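PDB 5XN8: glycerol Dehydrogenase, which catalyses, very probably, the NAD-dependent oxidation of glycerol to dihydroxyacetone, letting microorganisms use glycerol as a carbon source without oxygen. Local coordinates for residues D16-F21 and V151-I156; F21-K26 and H53-S58; N27-F32 and K108-V113; S31-A36 and H60-N65; L283-S288 and E346-A351. All blocks are in the same frame, centred on the assembly; numbering follows the deposited sequence.

Contact 1 (D16-F21 and V151-I156); sequences DASTLF and VMDTAI
The carboxylate of D153 joins S18 and D16 to the C-terminal end of strand 149-153 in the parallel sheet of the Rossmann-like N-terminal domain of this iron-containing alcohol dehydrogenase family member. Here strand 149-153 gives way to helix 154-158, and the short helix 17-20 packs beside the change-over.

Polar contacts gather on the two carboxylate oxygens. S18 OG donates to D153 OD2 at 2.6 Å, meeting the anti lone pair of that oxygen, and S18 N adds a weak, fairly straight bond to the same atom. The hydroxyl reaches it because OG stands between the backbone N and the carbonyl carbon of S18 (chi1 51°). A water also donates to D153 OD2 and weakly to D16 OD1, bridging two acids that may disfavour each other's charge. D153 OD1 takes a weak bond from D16 N at 3.1 Å; D153, at the N-cap position of the following helix, also accepts from A155 N through OD1. One side chain thus caps a helix and holds the neighbouring segment, with both oxygens engaged.

Apolar packing lies further back along the strand. V151 CG1 lies against the A17 carbonyl, 3.3 Å from A17 O, and touches A17 CB; CG2 lies against F21, the two side chains crossing at about a right angle. F21 goes on to V112 and I114 of strand 111-115, while L2 of a second subunit packs on A17. T116, a probable NAD-binding residue, has its side chain about 4 Å from that of I156, whose CD1 also rests 3.4 Å from S18 OG.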
# COMPACT_ATOMS: atom_id res chain seq x y z
N ASP A 16 17.90 40.56 -0.69
CA ASP A 16 18.94 41.56 -0.38
C ASP A 16 20.30 40.96 0.01
O ASP A 16 21.07 41.60 0.71
CB ASP A 16 18.44 42.53 0.71
CG ASP A 16 17.11 43.17 0.35
OD1 ASP A 16 16.99 43.79 -0.73
OD2 ASP A 16 16.16 43.04 1.16
N ALA A 17 20.61 39.76 -0.47
CA ALA A 17 21.89 39.11 -0.17
C ALA A 17 23.10 39.87 -0.72
O ALA A 17 24.19 39.79 -0.15
CB ALA A 17 21.89 37.68 -0.67
N SER A 18 22.92 40.62 -1.80
CA SER A 18 24.01 41.39 -2.40
C SER A 18 24.44 42.61 -1.56
O SER A 18 25.54 43.15 -1.76
CB SER A 18 23.64 41.82 -3.83
OG SER A 18 22.37 42.47 -3.89
N THR A 19 23.56 43.04 -0.65
CA THR A 19 23.85 44.11 0.31
C THR A 19 24.10 43.61 1.75
O THR A 19 24.43 44.42 2.62
CB THR A 19 22.68 45.12 0.35
OG1 THR A 19 21.44 44.41 0.51
CG2 THR A 19 22.66 45.96 -0.93
N LEU A 20 23.95 42.31 1.99
CA LEU A 20 24.14 41.70 3.31
C LEU A 20 25.38 40.80 3.44
O LEU A 20 25.69 40.35 4.55
CB LEU A 20 22.89 40.90 3.70
CG LEU A 20 21.61 41.68 3.98
CD1 LEU A 20 20.45 40.72 4.15
CD2 LEU A 20 21.77 42.57 5.22
N PHE A 21 26.07 40.53 2.34
CA PHE A 21 27.20 39.57 2.33
C PHE A 21 28.51 40.17 2.83
O PHE A 21 29.49 39.43 3.00
CB PHE A 21 27.36 38.96 0.93
CG PHE A 21 28.21 39.77 -0.02
CD1 PHE A 21 27.68 40.87 -0.72
CD2 PHE A 21 29.52 39.42 -0.26
CE1 PHE A 21 28.46 41.59 -1.60
CE2 PHE A 21 30.32 40.15 -1.13
CZ PHE A 21 29.79 41.23 -1.81
N VAL A 151 26.90 34.24 -3.73
CA VAL A 151 25.86 35.09 -3.15
C VAL A 151 24.70 35.24 -4.13
O VAL A 151 24.86 35.79 -5.22
CB VAL A 151 26.42 36.48 -2.78
CG1 VAL A 151 25.42 37.26 -1.94
CG2 VAL A 151 27.75 36.33 -2.04
N MET A 152 23.53 34.76 -3.72
CA MET A 152 22.35 34.70 -4.56
C MET A 152 21.30 35.64 -3.99
O MET A 152 20.63 35.32 -3.01
CB MET A 152 21.82 33.27 -4.61
CG MET A 152 22.86 32.22 -4.98
SD MET A 152 23.46 32.38 -6.68
CE MET A 152 22.04 31.85 -7.61
N ASP A 153 21.17 36.83 -4.60
CA ASP A 153 20.14 37.78 -4.21
C ASP A 153 18.89 37.44 -5.00
O ASP A 153 18.79 37.75 -6.20
CB ASP A 153 20.57 39.23 -4.45
CG ASP A 153 19.62 40.24 -3.80
OD1 ASP A 153 18.41 39.96 -3.69
OD2 ASP A 153 20.10 41.31 -3.38
N THR A 154 17.93 36.82 -4.32
CA THR A 154 16.74 36.29 -4.97
C THR A 154 15.72 37.38 -5.35
O THR A 154 14.82 37.11 -6.14
CB THR A 154 16.05 35.25 -4.07
OG1 THR A 154 15.69 35.88 -2.83
CG2 THR A 154 17.00 34.07 -3.79
N ALA A 155 15.85 38.58 -4.78
CA ALA A 155 15.06 39.74 -5.21
C ALA A 155 15.49 40.23 -6.59
O ALA A 155 14.66 40.64 -7.40
CB ALA A 155 15.15 40.87 -4.18
N ILE A 156 16.79 40.17 -6.85
CA ILE A 156 17.36 40.53 -8.16
C ILE A 156 17.10 39.41 -9.18
O ILE A 156 16.71 39.68 -10.31
CB ILE A 156 18.87 40.83 -8.06
CG1 ILE A 156 19.11 42.03 -7.15
CG2 ILE A 156 19.49 41.07 -9.44
CD1 ILE A 156 20.55 42.24 -6.76
O HOH W 1 17.88 42.95 -3.82

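Contact 2 (F21-K26 and H53-S58); sequences FGAYAK and HSHDIS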
# COMPACT_ATOMS: atom_id res chain seq x y z
N PHE A 21 26.07 40.53 2.34
CA PHE A 21 27.20 39.57 2.33
C PHE A 21 28.51 40.17 2.83
O PHE A 21 29.49 39.43 3.00
CB PHE A 21 27.36 38.96 0.93
CG PHE A 21 28.21 39.77 -0.02
CD1 PHE A 21 27.68 40.87 -0.72
CD2 PHE A 21 29.52 39.42 -0.26
CE1 PHE A 21 28.46 41.59 -1.60
CE2 PHE A 21 30.32 40.15 -1.13
CZ PHE A 21 29.79 41.23 -1.81
N GLY A 22 28.54 41.48 3.08
CA GLY A 22 29.75 42.16 3.54
C GLY A 22 30.32 41.65 4.85
O GLY A 22 31.54 41.65 5.04
N ALA A 23 29.44 41.23 5.76
CA ALA A 23 29.85 40.67 7.05
C ALA A 23 30.82 39.50 6.88
O ALA A 23 31.86 39.45 7.53
CB ALA A 23 28.63 40.22 7.85
N TYR A 24 30.48 38.60 5.97
CA TYR A 24 31.30 37.41 5.71
C TYR A 24 32.50 37.74 4.82
O TYR A 24 33.57 37.16 4.99
CB TYR A 24 30.46 36.30 5.08
CG TYR A 24 29.25 35.88 5.89
CD1 TYR A 24 28.04 36.54 5.75
CD2 TYR A 24 29.30 34.79 6.77
CE1 TYR A 24 26.91 36.15 6.47
CE2 TYR A 24 28.18 34.39 7.49
CZ TYR A 24 26.98 35.08 7.34
OH TYR A 24 25.86 34.69 8.05
N ALA A 25 32.31 38.66 3.87
CA ALA A 25 33.37 39.08 2.95
C ALA A 25 34.52 39.78 3.66
O ALA A 25 35.68 39.56 3.32
CB ALA A 25 32.79 39.97 1.86
N LYS A 26 34.18 40.62 4.64
CA LYS A 26 35.17 41.30 5.49
C LYS A 26 36.29 40.38 6.03
O LYS A 26 37.45 40.79 6.10
CB LYS A 26 34.45 41.99 6.65
CG LYS A 26 35.36 42.74 7.63
CD LYS A 26 34.63 43.65 8.62
CE LYS A 26 33.11 43.46 8.73
NZ LYS A 26 32.48 44.66 9.34
N HIS A 53 31.15 48.99 1.45
CA HIS A 53 31.65 50.19 2.14
C HIS A 53 31.12 50.28 3.58
O HIS A 53 31.88 50.64 4.48
CB HIS A 53 31.29 51.47 1.36
CG HIS A 53 32.16 51.74 0.17
ND1 HIS A 53 33.54 51.70 0.22
CD2 HIS A 53 31.85 52.10 -1.10
CE1 HIS A 53 34.03 52.00 -0.97
NE2 HIS A 53 33.02 52.24 -1.79
N SER A 54 29.85 49.95 3.79
CA SER A 54 29.24 50.01 5.12
C SER A 54 29.85 49.03 6.14
O SER A 54 29.77 49.27 7.34
CB SER A 54 27.72 49.82 5.05
OG SER A 54 27.37 48.49 4.74
N HIS A 55 30.47 47.94 5.66
CA HIS A 55 31.29 47.07 6.52
C HIS A 55 32.80 47.40 6.46
O HIS A 55 33.62 46.55 6.80
CB HIS A 55 31.08 45.58 6.18
CG HIS A 55 29.67 45.11 6.35
ND1 HIS A 55 28.77 45.13 5.31
CD2 HIS A 55 29.01 44.56 7.40
CE1 HIS A 55 27.61 44.64 5.71
NE2 HIS A 55 27.73 44.29 6.98
N ASP A 56 33.15 48.62 6.07
CA ASP A 56 34.55 49.09 6.04
C ASP A 56 35.46 48.21 5.18
O ASP A 56 36.41 47.59 5.66
CB ASP A 56 35.09 49.23 7.48
CG ASP A 56 36.31 50.14 7.57
OD1 ASP A 56 36.24 51.30 7.12
OD2 ASP A 56 37.35 49.67 8.08
N ILE A 57 35.13 48.14 3.90
CA ILE A 57 35.91 47.39 2.91
C ILE A 57 36.20 48.35 1.75
O ILE A 57 35.28 48.95 1.20
CB ILE A 57 35.15 46.14 2.40
CG1 ILE A 57 34.68 45.28 3.59
CG2 ILE A 57 36.02 45.30 1.46
CD1 ILE A 57 34.03 43.98 3.20
N SER A 58 37.48 48.49 1.41
CA SER A 58 37.92 49.36 0.31
C SER A 58 37.63 48.68 -1.02
O SER A 58 37.83 47.48 -1.15
CB SER A 58 39.41 49.67 0.45
OG SER A 58 39.88 50.45 -0.64
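H55 lays its imidazole flat on the G22-A23 peptide, joining the short helix 22-25 to the turn that follows helix 38-54. That turn leads into strand 58-63, so the contact sets helix 22-25 against the connection between the helix and second strand of a beta-alpha-beta unit in the N-terminal domain.

The tight part is the ring over the helix backbone. A23 N stands 3.6 Å above the imidazole plane and G22 C 3.8 Å above it, both over the ring centre. G22 CA makes a CH-pi contact, 4.0 Å from the centroid and 29° off the normal. With no side chain on G22, the ring settles directly on main-chain atoms. Its rotation is further fixed by a hydrogen bond between H55 ND1 and G51 O in the last turn of helix 38-54. Deeper in, I57 points CD1 at the chain where helix 22-25 runs out: the methyl lies 3.7 Å from K26 N and 4.4 Å from A25 CB, and the I57 side chain also packs on L52.

The outer side is looser and exposed. K26 runs out with CG anti to its own backbone N (chi1 180°), then bends at chi3 (14°), which brings the chain round across H55 at about a right angle. The ammonium group arrives at the edge of the imidazole, near its plane. A23 turns its methyl from the other segment, and the one polar link here is weak: K26 NZ donates to H55 O at 3.4 Å.

Contact 3 (N27-F32 and K108-V113); sequences NLAESF and KLPVVV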
# COMPACT_ATOMS: atom_id res chain seq x y z
N ASN A 27 35.92 39.15 6.41
CA ASN A 27 36.89 38.16 6.90
C ASN A 27 37.76 37.52 5.81
O ASN A 27 38.78 36.91 6.13
CB ASN A 27 36.16 37.04 7.68
CG ASN A 27 35.44 37.56 8.91
OD1 ASN A 27 34.23 37.40 9.04
ND2 ASN A 27 36.18 38.17 9.82
N LEU A 28 37.36 37.63 4.54
CA LEU A 28 38.17 37.10 3.42
C LEU A 28 39.28 38.06 3.00
O LEU A 28 40.40 37.62 2.70
CB LEU A 28 37.29 36.78 2.20
CG LEU A 28 36.41 35.53 2.24
CD1 LEU A 28 35.58 35.45 0.98
CD2 LEU A 28 37.24 34.26 2.42
N ALA A 29 38.97 39.35 2.96
CA ALA A 29 39.94 40.37 2.58
C ALA A 29 39.51 41.75 3.04
O ALA A 29 38.32 41.99 3.30
CB ALA A 29 40.13 40.37 1.07
N GLU A 30 40.48 42.65 3.14
CA GLU A 30 40.24 44.05 3.53
C GLU A 30 39.88 44.95 2.34
O GLU A 30 39.43 46.09 2.55
CB GLU A 30 41.47 44.61 4.27
CG GLU A 30 41.67 43.96 5.63
CD GLU A 30 43.12 43.86 6.06
OE1 GLU A 30 44.01 43.59 5.22
OE2 GLU A 30 43.36 44.01 7.28
N SER A 31 40.05 44.45 1.12
CA SER A 31 39.64 45.19 -0.08
C SER A 31 39.30 44.26 -1.24
O SER A 31 39.84 43.15 -1.34
CB SER A 31 40.72 46.21 -0.49
OG SER A 31 41.90 45.56 -0.92
N PHE A 32 38.43 44.73 -2.13
CA PHE A 32 37.91 43.93 -3.23
C PHE A 32 37.91 44.66 -4.58
O PHE A 32 37.57 45.83 -4.67
CB PHE A 32 36.50 43.44 -2.90
CG PHE A 32 36.48 42.20 -2.06
CD1 PHE A 32 36.57 40.95 -2.65
CD2 PHE A 32 36.40 42.29 -0.67
CE1 PHE A 32 36.57 39.80 -1.87
CE2 PHE A 32 36.40 41.15 0.11
CZ PHE A 32 36.49 39.90 -0.49
N LYS A 108 46.10 34.44 -6.82
CA LYS A 108 45.98 33.79 -5.51
C LYS A 108 45.17 34.65 -4.54
O LYS A 108 45.63 34.97 -3.45
CB LYS A 108 47.37 33.46 -4.93
CG LYS A 108 48.24 32.63 -5.86
CD LYS A 108 49.52 32.20 -5.15
CE LYS A 108 50.48 31.50 -6.12
NZ LYS A 108 50.94 32.41 -7.20
N LEU A 109 43.96 35.02 -4.98
CA LEU A 109 43.06 35.87 -4.20
C LEU A 109 41.71 35.17 -3.98
O LEU A 109 41.30 34.34 -4.80
CB LEU A 109 42.82 37.21 -4.91
CG LEU A 109 44.04 38.08 -5.25
CD1 LEU A 109 43.62 39.20 -6.18
CD2 LEU A 109 44.74 38.64 -4.02
N PRO A 110 41.02 35.51 -2.87
CA PRO A 110 39.67 34.99 -2.66
C PRO A 110 38.67 35.56 -3.67
O PRO A 110 38.83 36.69 -4.14
CB PRO A 110 39.34 35.45 -1.24
CG PRO A 110 40.16 36.68 -1.05
CD PRO A 110 41.44 36.40 -1.77
N VAL A 111 37.65 34.76 -3.98
CA VAL A 111 36.69 35.06 -5.03
C VAL A 111 35.28 35.07 -4.44
O VAL A 111 34.91 34.17 -3.69
CB VAL A 111 36.75 33.99 -6.14
CG1 VAL A 111 35.67 34.24 -7.21
CG2 VAL A 111 38.13 33.94 -6.76
N VAL A 112 34.51 36.09 -4.80
CA VAL A 112 33.08 36.15 -4.52
C VAL A 112 32.37 36.21 -5.86
O VAL A 112 32.73 37.03 -6.71
CB VAL A 112 32.72 37.41 -3.70
CG1 VAL A 112 31.23 37.45 -3.39
CG2 VAL A 112 33.55 37.48 -2.43
N VAL A 113 31.37 35.36 -6.05
CA VAL A 113 30.55 35.39 -7.27
C VAL A 113 29.11 35.73 -6.88
O VAL A 113 28.57 35.16 -5.94
CB VAL A 113 30.62 34.08 -8.09
CG1 VAL A 113 31.98 33.96 -8.78
CG2 VAL A 113 30.34 32.84 -7.26
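L28 O is the polar atom that comes nearest across this contact, 3.9 Å from P110 CG; no hydrogen bond joins 27-32 to 108-113, and apolar groups carry the meeting. P110 is its hub. The pyrrolidine ring presents CB to L28 CB at 4.2 Å and CG to the A29 methyl, 4.3 Å away. The proline thus meets L28 through its carbonyl oxygen and CB, and A29 through its methyl.

Two residues beyond P110, V112 meets F32 and continues the packing. F32 CG lies anti to the carbonyl carbon (chi1 -83°), and the side chain, though its first bond runs alongside, swings its far end over until CE1 is 3.8 Å from V112 CG2. The two side chains cross at about a right angle, with the methyl oblique to the ring. L28 CD1 approaches the same CG2 more distantly, at 4.5 Å.

In the Rossmann-like parallel sheet, strands 31-36 and 111-115 are not neighbours: strand 87-92 runs between them. The side chains of F32 and V112 therefore meet across that middle strand, both touching V89, while P110 and V112 are hydrogen-bonded through their backbones to V88. L28 extends the apolar patch to M149 of strand 149-153, on the far side of 111-115. Ahead of P110, K108 ends helix 94-107 in a Schellman motif, its positive phi turning the chain toward the strand. The V112 side chain is about 11 Å from that of T116, a probable NAD-binding residue.

Contact 4 (S31-A36 and H60-N65); sequences SFFVIA and HAERFN
F64 N meets A36 O from well above the carbonyl plane, 54° out of it, although the bond is a normal 3.0 Å long; here the side chains of the A36-R63 pair diverge. Further back the pairing is regular. E62 N donates to V34 O at 2.9 Å, and V34 N to H60 O, while H60 N reaches F32 O only weakly.

On the face carrying F33, I35, H60 and E62, F33 stretches out with CG anti to its backbone N and runs side by side with H60. F33 CE1 stands 3.9 Å from H60 CD2, at the edge of the imidazole, and F33 CZ touches E62 CB. A bend at chi2 (62°) carries E62 OE1 to H60 NE2, from which it accepts at 2.9 Å, 27° out of the carboxylate plane; this bond, and stacking on H83, hold the imidazole. On the reverse face V34 and A61 pack against L49 of helix 38-54.

F64 has its side chain about 4 Å from that of K95, a probable NAD-binding residue, which places this end of the pair beside the presumed NAD site of a Rossmann-like beta-alpha-beta unit.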
# COMPACT_ATOMS: atom_id res chain seq x y z
N SER A 31 40.05 44.45 1.12
CA SER A 31 39.64 45.19 -0.08
C SER A 31 39.30 44.26 -1.24
O SER A 31 39.84 43.15 -1.34
CB SER A 31 40.72 46.21 -0.49
OG SER A 31 41.90 45.56 -0.92
N PHE A 32 38.43 44.73 -2.13
CA PHE A 32 37.91 43.93 -3.23
C PHE A 32 37.91 44.66 -4.58
O PHE A 32 37.57 45.83 -4.67
CB PHE A 32 36.50 43.44 -2.90
CG PHE A 32 36.48 42.20 -2.06
CD1 PHE A 32 36.57 40.95 -2.65
CD2 PHE A 32 36.40 42.29 -0.67
CE1 PHE A 32 36.57 39.80 -1.87
CE2 PHE A 32 36.40 41.15 0.11
CZ PHE A 32 36.49 39.90 -0.49
N PHE A 33 38.29 43.92 -5.61
CA PHE A 33 38.24 44.36 -7.00
C PHE A 33 36.93 43.83 -7.60
O PHE A 33 36.78 42.64 -7.82
CB PHE A 33 39.45 43.78 -7.72
CG PHE A 33 39.55 44.15 -9.17
CD1 PHE A 33 40.04 45.39 -9.55
CD2 PHE A 33 39.19 43.24 -10.16
CE1 PHE A 33 40.16 45.73 -10.89
CE2 PHE A 33 39.30 43.57 -11.50
CZ PHE A 33 39.78 44.82 -11.86
N VAL A 34 35.99 44.73 -7.85
CA VAL A 34 34.63 44.38 -8.27
C VAL A 34 34.48 44.54 -9.79
O VAL A 34 34.79 45.60 -10.31
CB VAL A 34 33.59 45.27 -7.56
CG1 VAL A 34 32.17 44.72 -7.75
CG2 VAL A 34 33.92 45.41 -6.08
N ILE A 35 34.00 43.51 -10.49
CA ILE A 35 33.76 43.60 -11.95
C ILE A 35 32.32 43.27 -12.36
O ILE A 35 31.67 42.39 -11.78
CB ILE A 35 34.75 42.74 -12.77
CG1 ILE A 35 34.52 41.23 -12.58
CG2 ILE A 35 36.18 43.10 -12.41
CD1 ILE A 35 35.37 40.37 -13.49
N ALA A 36 31.86 43.98 -13.39
CA ALA A 36 30.54 43.80 -13.98
C ALA A 36 30.45 44.53 -15.32
O ALA A 36 31.18 45.51 -15.55
CB ALA A 36 29.47 44.32 -13.03
N HIS A 60 37.50 49.05 -5.59
CA HIS A 60 37.59 49.67 -6.90
C HIS A 60 36.74 48.85 -7.89
O HIS A 60 37.00 47.67 -8.11
CB HIS A 60 39.04 49.82 -7.36
CG HIS A 60 39.17 50.14 -8.81
ND1 HIS A 60 38.74 51.33 -9.35
CD2 HIS A 60 39.65 49.42 -9.84
CE1 HIS A 60 38.94 51.33 -10.65
NE2 HIS A 60 39.50 50.18 -10.98
N ALA A 61 35.72 49.50 -8.45
CA ALA A 61 34.85 48.90 -9.46
C ALA A 61 35.45 49.13 -10.83
O ALA A 61 35.97 50.22 -11.11
CB ALA A 61 33.46 49.52 -9.39
N GLU A 62 35.38 48.12 -11.69
CA GLU A 62 35.89 48.23 -13.06
C GLU A 62 34.96 47.54 -14.07
O GLU A 62 34.30 46.55 -13.74
CB GLU A 62 37.31 47.66 -13.13
CG GLU A 62 38.09 47.98 -14.40
CD GLU A 62 38.35 49.46 -14.61
OE1 GLU A 62 39.09 50.07 -13.81
OE2 GLU A 62 37.80 50.02 -15.58
N ARG A 63 34.92 48.07 -15.28
CA ARG A 63 34.02 47.61 -16.33
C ARG A 63 34.54 46.33 -16.98
O ARG A 63 35.73 46.20 -17.24
CB ARG A 63 33.86 48.72 -17.39
CG ARG A 63 32.79 48.44 -18.43
CD ARG A 63 32.66 49.57 -19.44
NE ARG A 63 32.66 49.07 -20.81
CZ ARG A 63 33.75 48.72 -21.49
NH1 ARG A 63 34.97 48.79 -20.95
NH2 ARG A 63 33.62 48.28 -22.74
N PHE A 64 33.61 45.41 -17.26
CA PHE A 64 33.91 44.13 -17.92
C PHE A 64 33.39 44.21 -19.37
O PHE A 64 32.25 44.63 -19.60
CB PHE A 64 33.25 42.99 -17.13
CG PHE A 64 33.22 41.67 -17.84
CD1 PHE A 64 34.40 41.03 -18.20
CD2 PHE A 64 32.01 41.05 -18.15
CE1 PHE A 64 34.38 39.81 -18.86
CE2 PHE A 64 31.98 39.83 -18.81
CZ PHE A 64 33.16 39.21 -19.16
N ASN A 65 34.23 43.83 -20.34
CA ASN A 65 33.91 44.00 -21.78
C ASN A 65 32.91 42.99 -22.36
O ASN A 65 32.48 43.16 -23.50
CB ASN A 65 35.19 43.98 -22.63
CG ASN A 65 36.01 45.24 -22.47
OD1 ASN A 65 35.46 46.34 -22.47
ND2 ASN A 65 37.32 45.10 -22.38

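Contact 5 (L283-S288 and E346-A351); sequences LVLQNS and EQVHAA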
# COMPACT_ATOMS: atom_id res chain seq x y z
N LEU A 283 17.79 9.40 -21.43
CA LEU A 283 16.78 8.46 -20.92
C LEU A 283 16.48 7.32 -21.90
O LEU A 283 16.35 6.17 -21.50
CB LEU A 283 15.47 9.18 -20.59
CG LEU A 283 15.47 10.22 -19.47
CD1 LEU A 283 14.06 10.78 -19.32
CD2 LEU A 283 15.98 9.66 -18.16
N VAL A 284 16.36 7.66 -23.17
CA VAL A 284 16.18 6.69 -24.25
C VAL A 284 17.44 5.84 -24.43
O VAL A 284 17.36 4.66 -24.76
CB VAL A 284 15.83 7.40 -25.58
CG1 VAL A 284 15.84 6.42 -26.75
CG2 VAL A 284 14.46 8.07 -25.46
N LEU A 285 18.60 6.47 -24.20
CA LEU A 285 19.91 5.82 -24.30
C LEU A 285 20.13 4.74 -23.22
O LEU A 285 20.57 3.64 -23.54
CB LEU A 285 21.01 6.88 -24.20
CG LEU A 285 22.43 6.52 -24.63
CD1 LEU A 285 22.45 6.13 -26.09
CD2 LEU A 285 23.33 7.70 -24.36
N GLN A 286 19.83 5.09 -21.97
CA GLN A 286 19.92 4.13 -20.85
C GLN A 286 18.64 3.30 -20.64
O GLN A 286 18.56 2.49 -19.72
CB GLN A 286 20.33 4.84 -19.55
CG GLN A 286 19.27 5.71 -18.88
CD GLN A 286 19.86 6.72 -17.90
OE1 GLN A 286 21.01 7.16 -18.05
NE2 GLN A 286 19.08 7.12 -16.91
N ASN A 287 17.65 3.49 -21.52
CA ASN A 287 16.38 2.76 -21.48
C ASN A 287 15.67 2.89 -20.14
O ASN A 287 15.36 1.90 -19.49
CB ASN A 287 16.58 1.29 -21.87
CG ASN A 287 15.28 0.60 -22.16
OD1 ASN A 287 14.41 1.16 -22.83
ND2 ASN A 287 15.12 -0.62 -21.65
N SER A 288 15.44 4.13 -19.73
CA SER A 288 14.66 4.40 -18.54
C SER A 288 13.22 4.01 -18.83
O SER A 288 12.80 4.02 -19.97
CB SER A 288 14.82 5.86 -18.13
OG SER A 288 13.97 6.80 -18.78
N GLU A 346 26.35 5.53 -33.50
CA GLU A 346 25.07 4.97 -33.98
C GLU A 346 23.98 4.97 -32.90
O GLU A 346 22.83 5.28 -33.19
CB GLU A 346 25.25 3.54 -34.52
CG GLU A 346 26.07 3.43 -35.81
CD GLU A 346 27.58 3.31 -35.61
OE1 GLU A 346 28.10 3.60 -34.50
OE2 GLU A 346 28.26 2.97 -36.60
N GLN A 347 24.35 4.65 -31.67
CA GLN A 347 23.37 4.52 -30.59
C GLN A 347 22.98 5.88 -29.98
O GLN A 347 21.89 5.99 -29.40
CB GLN A 347 23.80 3.47 -29.55
CG GLN A 347 24.30 3.97 -28.21
CD GLN A 347 24.74 2.83 -27.29
OE1 GLN A 347 25.25 1.79 -27.76
NE2 GLN A 347 24.59 3.03 -25.96
N VAL A 348 23.84 6.89 -30.09
CA VAL A 348 23.45 8.28 -29.77
C VAL A 348 22.51 8.88 -30.86
O VAL A 348 21.56 9.57 -30.53
CB VAL A 348 24.68 9.20 -29.52
CG1 VAL A 348 24.34 10.69 -29.51
CG2 VAL A 348 25.34 8.83 -28.20
N HIS A 349 22.82 8.62 -32.13
CA HIS A 349 21.94 9.01 -33.25
C HIS A 349 20.54 8.41 -33.02
O HIS A 349 19.54 9.13 -33.04
CB HIS A 349 22.58 8.55 -34.58
CG HIS A 349 21.70 8.68 -35.79
ND1 HIS A 349 20.83 7.69 -36.19
CD2 HIS A 349 21.63 9.65 -36.74
CE1 HIS A 349 20.24 8.06 -37.31
NE2 HIS A 349 20.69 9.25 -37.66
N ALA A 350 20.51 7.11 -32.74
CA ALA A 350 19.29 6.37 -32.41
C ALA A 350 18.48 6.99 -31.28
O ALA A 350 17.26 7.17 -31.40
CB ALA A 350 19.65 4.94 -32.04
N ALA A 351 19.16 7.30 -30.19
CA ALA A 351 18.51 7.86 -29.02
C ALA A 351 17.90 9.23 -29.30
O ALA A 351 16.75 9.49 -28.93
CB ALA A 351 19.49 7.94 -27.87
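The flat side-chain group in this contact is the amide of Q347, and L285 approaches it with one methyl: CD1 lies 3.8 Å from Q347 NE2 and 3.5 Å from Q347 CG. The two side chains cross at about a right angle. The amide is tethered through NE2 by a weak hydrogen bond to A342 O, and the chain beyond CG is extended.

L285 CD1 also comes within 3.4 Å of Q347 O and 3.9 Å of A351 CB, so one methyl drops between successive turns of the facing helix. L285 CG lies anti to the backbone N (chi1 -164°), which carries a side chain that starts off alongside the partner across to it. CD2 makes a looser contact with V348 CG2. No hydrogen bond joins the two segments.

This is helix-to-helix packing in the all-helical C-terminal domain of the family, between the end of helix 271-285 and helix 345-363. The first of these begins at H271, a zinc ligand, but L285 is about 11 Å from the side chain of H254, another ligand. V284 also packs on A351, and T227 of the third subunit packs against V284. V284 CG1 lies 3.8 Å from A351 CA.

In the fold
Contacts 1 to 4 cluster in the N-terminal domain, their centres 10 to 18 Å apart, whereas contact 5 lies 41 to 51 Å away on the opposite side of the chain's centre, in the helical region. Contacts 2, 3 and 4 fall inside the loop closed by contact 1, whose second segment returns at strand 149-153. Contacts 3 and 4 share strand 31-36, contacts 1 and 2 share F21, and F21 packs on V112 of contact 3. Contacts 1, 3 and 4 reach one parallel sheet; contact 4 pairs neighbouring strands, while contact 3 spans strand 87-92. Contact 5 follows later in the chain, so these contacts sample both the presumed NAD-binding half and the metal-carrying helical half.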